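Local coordinates for protein VP24 (White spot syndrome virus, PDB 5HLJ) that serves as a major envelope protein of the virion, probably held in the viral membrane by a transmembrane helix and assembling as trimers, at residues N32-F36 against L70-G75; L23-G27 against R160-L164. All coordinates share one frame; numbering follows the deposited sequence.

From the N terminus, residues 23-27 lie on the first strand, 19-28, and the loop they open closes only at residues 160-164: interaction 2 pairs this strand with strand 161-170, near the C-terminal end of the chain. Nested within that loop is interaction 1, in which residues 32-36, on the next strand, meet residues 70-75, which include the last part of strand 68-72. Strands 19-28 and 33-42 are neighbours in the sheet, so the two contacts touch: the N of Asn35 lies 2.7 Å from the O of Asn26, a probable hydrogen bond, and Phe34 and Phe36 pack on Ile25. Together they connect early, middle and late strands of one sheet.

Interaction 1. Residues N32-F36 against L70-G75; sequences NHFNF and LTSLLG
Ser72 turns OG inward, between its own backbone N and carbonyl carbon (chi1 52°), and Asn35 carries CG anti to the backbone N (chi1 -165°), which swings OD1 toward the same hydroxyl. Two bonds then grip that hydroxyl. Ser72 OG donates to Asn35 OD1 at 2.6 Å, approaching from a little off the carbonyl plane, and accepts from Phe36 N at 3.0 Å, with a fairly straight N-H...O angle of 165°. Asn35 ND2 is held in turn by Gln54, so both ends of the amide are engaged and its rotation is fixed.

Beside this polar centre, Phe36 turns its ring edge to the 71-72 backbone: CD2 lies 3.4 Å from Ser72 N, with the Thr71 carbonyl carbon in the ring plane. Phe36 CZ reaches Leu70 CD2 at 3.9 Å, the two side chains crossing at about a right angle.

Both bonds run through a side-chain hydroxyl; the strands are not neighbours in the sheet, strand 48-51 lying between them. The short axes of 33-36 and 70-72, roughly antiparallel, approach to 6.3 Å, which lets Ser72 OG meet Phe36 N. The mixed, mostly antiparallel sheet is probably a β-barrel, as in the related envelope proteins VP26 and VP28. Asn32 and His33 both face Val28, a G1 β bulge where strand 33-42 begins.

At that end the His33 ring is bordered by residues 73-75. One face carries Leu73 O, 3.4 Å from His33 CD2, and a CH-π contact from Leu74 CA, while Gly75 O sits at the edge, 3.5 Å from His33 CE1. His33 NE2 is bonded to the carbonyl of Asp78, and the ring stacks with that of His79. Leu74 CD2 touches His33 CB at 3.7 Å and also approaches Asn35 OD1.

Interaction 2. Residues L23-G27 against R160-L164; sequences LTING and RHYLL
The His161 ring meets Asn26 with its edge: ND1 donates to Asn26 OD1 at 2.7 Å, with an N-H...O angle of 170°. The acceptor lies in the ring plane, whereas the donor is tilted from the carbonyl plane, in keeping with the 29° between ring and amide. Nearer the backbone of Asn26, the guanidinium of Arg160 turns an edge to the β-carbon, NE lying 3.9 Å from Asn26 CB, and its plane stands 59° from the amide. The Tyr162 ring leads away from strand 23-27 to meet Phe151, so only its base touches here: Tyr162 CB lies 3.7 Å from Ile25 CG1.

The backbones show a regular register. Ile25 and Tyr162 exchange two bonds: Tyr162 N reaches Ile25 O at 2.8 Å, nearly in line with the carbonyl, and Ile25 N bonds to Tyr162 O. Leu23 and Leu164 form a second such pair. Beyond them Gly27 N reaches Arg160 O at 2.9 Å, and that same carbonyl takes a CA-H...O contact from Asn26.

Side chains sort by face. Ile25 CD1 sits 4.0 Å from Leu164 CB on the side turned to the core of the fold, among Leu112, Phe147, Phe34 and Phe36. Thr24, Asn26, His161 and Leu163 lie on the opposite face, away from that core, where Leu163 packs on Phe132 of a neighbouring subunit. Alternating hydrogen-bonded and non-hydrogen-bonded pairs are the mark of antiparallel β pairing, here joining the first strand to a C-terminal one.

Interaction 1. Residues N32-F36 against L70-G75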
loop_
_atom_site.group_PDB
_atom_site.type_symbol
_atom_site.label_atom_id
_atom_site.label_comp_id
_atom_site.label_asym_id
_atom_site.label_seq_id
_atom_site.Cartn_x
_atom_site.Cartn_y
_atom_site.Cartn_z
ATOM N N ASN A 32 -7.163 12.051 21.172
ATOM C CA ASN A 32 -7.436 11.138 20.070
ATOM C C ASN A 32 -6.597 11.481 18.837
ATOM O O ASN A 32 -7.120 11.625 17.735
ATOM C CB ASN A 32 -8.929 11.161 19.732
ATOM C CG ASN A 32 -9.778 10.447 20.774
ATOM O OD1 ASN A 32 -9.975 10.943 21.877
ATOM N ND2 ASN A 32 -10.301 9.284 20.415
ATOM N N HIS A 33 -5.291 11.625 19.038
ATOM C CA HIS A 33 -4.390 12.007 17.964
ATOM C C HIS A 33 -3.283 10.992 17.688
ATOM O O HIS A 33 -3.002 10.108 18.498
ATOM C CB HIS A 33 -3.735 13.348 18.272
ATOM C CG HIS A 33 -4.604 14.530 17.986
ATOM N ND1 HIS A 33 -5.161 15.299 18.980
ATOM C CD2 HIS A 33 -5.004 15.077 16.814
ATOM C CE1 HIS A 33 -5.863 16.277 18.434
ATOM N NE2 HIS A 33 -5.780 16.165 17.122
ATOM N N PHE A 34 -2.656 11.143 16.528
ATOM C CA PHE A 34 -1.355 10.544 16.291
ATOM C C PHE A 34 -0.345 11.644 16.482
ATOM O O PHE A 34 -0.646 12.797 16.230
ATOM C CB PHE A 34 -1.239 9.944 14.887
ATOM C CG PHE A 34 -1.801 8.571 14.774
ATOM C CD1 PHE A 34 -1.154 7.496 15.366
ATOM C CD2 PHE A 34 -2.975 8.347 14.073
ATOM C CE1 PHE A 34 -1.667 6.221 15.257
ATOM C CE2 PHE A 34 -3.496 7.074 13.967
ATOM C CZ PHE A 34 -2.846 6.010 14.561
ATOM N N ASN A 35 0.856 11.292 16.912
ATOM C CA ASN A 35 1.887 12.287 17.169
ATOM C C ASN A 35 3.223 11.860 16.557
ATOM O O ASN A 35 3.682 10.731 16.778
ATOM C CB ASN A 35 2.019 12.505 18.683
ATOM C CG ASN A 35 2.800 13.755 19.029
ATOM O OD1 ASN A 35 2.784 14.741 18.290
ATOM N ND2 ASN A 35 3.485 13.721 20.165
ATOM N N PHE A 36 3.839 12.743 15.768
ATOM C CA PHE A 36 5.132 12.424 15.154
ATOM C C PHE A 36 6.218 12.192 16.200
ATOM O O PHE A 36 6.150 12.733 17.299
ATOM C CB PHE A 36 5.596 13.535 14.220
ATOM C CG PHE A 36 4.820 13.627 12.936
ATOM C CD1 PHE A 36 4.732 12.527 12.073
ATOM C CD2 PHE A 36 4.210 14.825 12.563
ATOM C CE1 PHE A 36 4.027 12.618 10.876
ATOM C CE2 PHE A 36 3.500 14.925 11.372
ATOM C CZ PHE A 36 3.414 13.810 10.523
ATOM N N LEU A 70 7.243 19.312 8.867
ATOM C CA LEU A 70 6.001 18.777 9.382
ATOM C C LEU A 70 5.901 18.950 10.887
ATOM O O LEU A 70 6.905 18.860 11.596
ATOM C CB LEU A 70 5.865 17.292 9.048
ATOM C CG LEU A 70 5.949 16.807 7.604
ATOM C CD1 LEU A 70 7.390 16.553 7.189
ATOM C CD2 LEU A 70 5.127 15.548 7.481
ATOM N N THR A 71 4.678 19.180 11.367
ATOM C CA THR A 71 4.373 19.111 12.789
ATOM C C THR A 71 2.987 18.475 12.977
ATOM O O THR A 71 2.073 18.715 12.192
ATOM C CB THR A 71 4.422 20.520 13.467
ATOM O OG1 THR A 71 4.194 20.389 14.871
ATOM C CG2 THR A 71 3.368 21.459 12.879
ATOM N N SER A 72 2.843 17.635 13.991
ATOM C CA SER A 72 1.535 17.129 14.366
ATOM C C SER A 72 0.984 17.984 15.502
ATOM O O SER A 72 1.725 18.355 16.415
ATOM C CB SER A 72 1.609 15.658 14.769
ATOM O OG SER A 72 2.601 15.439 15.754
ATOM N N LEU A 73 -0.299 18.329 15.417
ATOM C CA LEU A 73 -0.954 19.162 16.431
ATOM C C LEU A 73 -1.797 18.295 17.349
ATOM O O LEU A 73 -2.354 17.281 16.931
ATOM C CB LEU A 73 -1.826 20.260 15.791
ATOM C CG LEU A 73 -1.161 21.213 14.790
ATOM C CD1 LEU A 73 -2.068 22.407 14.451
ATOM C CD2 LEU A 73 0.214 21.683 15.270
ATOM N N LEU A 74 -1.869 18.690 18.615
ATOM C CA LEU A 74 -2.582 17.914 19.617
ATOM C C LEU A 74 -3.691 18.774 20.215
ATOM O O LEU A 74 -3.948 19.879 19.737
ATOM C CB LEU A 74 -1.606 17.409 20.683
ATOM C CG LEU A 74 -0.421 16.635 20.074
ATOM C CD1 LEU A 74 0.647 16.316 21.105
ATOM C CD2 LEU A 74 -0.883 15.351 19.362
ATOM N N GLY A 75 -4.371 18.286 21.240
ATOM C CA GLY A 75 -5.412 19.108 21.844
ATOM C C GLY A 75 -6.677 19.298 21.008
ATOM O O GLY A 75 -6.621 19.388 19.769
#

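Interaction 2. Residues L23-G27 against R160-L164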
loop_
_atom_site.group_PDB
_atom_site.type_symbol
_atom_site.label_atom_id
_atom_site.label_comp_id
_atom_site.label_asym_id
_atom_site.label_seq_id
_atom_site.Cartn_x
_atom_site.Cartn_y
_atom_site.Cartn_z
ATOM N N LEU A 23 8.143 7.415 8.293
ATOM C CA LEU A 23 8.243 8.133 9.557
ATOM C C LEU A 23 7.686 7.304 10.712
ATOM O O LEU A 23 6.949 6.337 10.509
ATOM C CB LEU A 23 7.483 9.457 9.485
ATOM C CG LEU A 23 7.911 10.468 8.426
ATOM C CD1 LEU A 23 7.048 11.698 8.548
ATOM C CD2 LEU A 23 9.392 10.824 8.585
ATOM N N THR A 24 8.014 7.714 11.929
ATOM C CA THR A 24 7.510 7.050 13.119
ATOM C C THR A 24 6.449 7.906 13.807
ATOM O O THR A 24 6.586 9.121 13.869
ATOM C CB THR A 24 8.671 6.729 14.079
ATOM O OG1 THR A 24 9.553 5.806 13.432
ATOM C CG2 THR A 24 8.169 6.088 15.333
ATOM N N ILE A 25 5.379 7.278 14.290
ATOM C CA ILE A 25 4.315 7.997 15.001
ATOM C C ILE A 25 3.782 7.212 16.197
ATOM O O ILE A 25 3.796 5.971 16.206
ATOM C CB ILE A 25 3.094 8.321 14.097
ATOM C CG1 ILE A 25 2.449 7.031 13.596
ATOM C CG2 ILE A 25 3.454 9.276 12.953
ATOM C CD1 ILE A 25 1.310 7.251 12.624
ATOM N N ASN A 26 3.292 7.940 17.198
ATOM C CA ASN A 26 2.652 7.319 18.354
ATOM C C ASN A 26 1.215 7.794 18.545
ATOM O O ASN A 26 0.905 8.958 18.327
ATOM C CB ASN A 26 3.450 7.600 19.633
ATOM C CG ASN A 26 4.814 6.941 19.627
ATOM O OD1 ASN A 26 4.923 5.720 19.644
ATOM N ND2 ASN A 26 5.864 7.751 19.614
ATOM N N GLY A 27 0.336 6.885 18.946
ATOM C CA GLY A 27 -0.999 7.274 19.358
ATOM C C GLY A 27 -0.980 8.041 20.674
ATOM O O GLY A 27 -0.175 7.750 21.554
ATOM N N ARG A 160 0.762 1.726 21.342
ATOM C CA ARG A 160 0.582 2.990 20.633
ATOM C C ARG A 160 1.603 3.273 19.523
ATOM O O ARG A 160 1.485 4.277 18.824
ATOM C CB ARG A 160 0.627 4.150 21.631
ATOM C CG ARG A 160 2.001 4.384 22.235
ATOM C CD ARG A 160 1.938 5.490 23.268
ATOM N NE ARG A 160 3.145 6.308 23.262
ATOM C CZ ARG A 160 4.093 6.262 24.189
ATOM N NH1 ARG A 160 3.970 5.441 25.228
ATOM N NH2 ARG A 160 5.157 7.054 24.078
ATOM N N HIS A 161 2.602 2.411 19.368
ATOM C CA HIS A 161 3.705 2.707 18.467
ATOM C C HIS A 161 3.442 2.283 17.021
ATOM O O HIS A 161 3.161 1.117 16.768
ATOM C CB HIS A 161 4.974 2.033 18.973
ATOM C CG HIS A 161 6.223 2.571 18.348
ATOM N ND1 HIS A 161 6.528 3.917 18.344
ATOM C CD2 HIS A 161 7.248 1.948 17.716
ATOM C CE1 HIS A 161 7.690 4.098 17.745
ATOM N NE2 HIS A 161 8.146 2.918 17.349
ATOM N N TYR A 162 3.537 3.229 16.082
ATOM C CA TYR A 162 3.271 2.927 14.676
ATOM C C TYR A 162 4.325 3.474 13.722
ATOM O O TYR A 162 5.036 4.433 14.032
ATOM C CB TYR A 162 1.874 3.444 14.273
ATOM C CG TYR A 162 0.823 2.499 14.784
ATOM C CD1 TYR A 162 0.342 2.586 16.106
ATOM C CD2 TYR A 162 0.353 1.474 13.984
ATOM C CE1 TYR A 162 -0.595 1.666 16.596
ATOM C CE2 TYR A 162 -0.570 0.566 14.455
ATOM C CZ TYR A 162 -1.043 0.660 15.760
ATOM O OH TYR A 162 -1.963 -0.268 16.182
ATOM N N LEU A 163 4.421 2.824 12.565
ATOM C CA LEU A 163 5.305 3.236 11.480
ATOM C C LEU A 163 4.434 3.728 10.353
ATOM O O LEU A 163 3.484 3.056 9.966
ATOM C CB LEU A 163 6.185 2.081 11.014
ATOM C CG LEU A 163 6.900 1.334 12.143
ATOM C CD1 LEU A 163 7.644 0.088 11.636
ATOM C CD2 LEU A 163 7.855 2.303 12.825
ATOM N N LEU A 164 4.747 4.910 9.842
ATOM C CA LEU A 164 3.916 5.553 8.845
ATOM C C LEU A 164 4.629 5.607 7.500
ATOM O O LEU A 164 5.755 6.079 7.410
ATOM C CB LEU A 164 3.553 6.965 9.312
ATOM C CG LEU A 164 2.868 7.921 8.320
ATOM C CD1 LEU A 164 1.448 7.458 7.982
ATOM C CD2 LEU A 164 2.856 9.354 8.878
#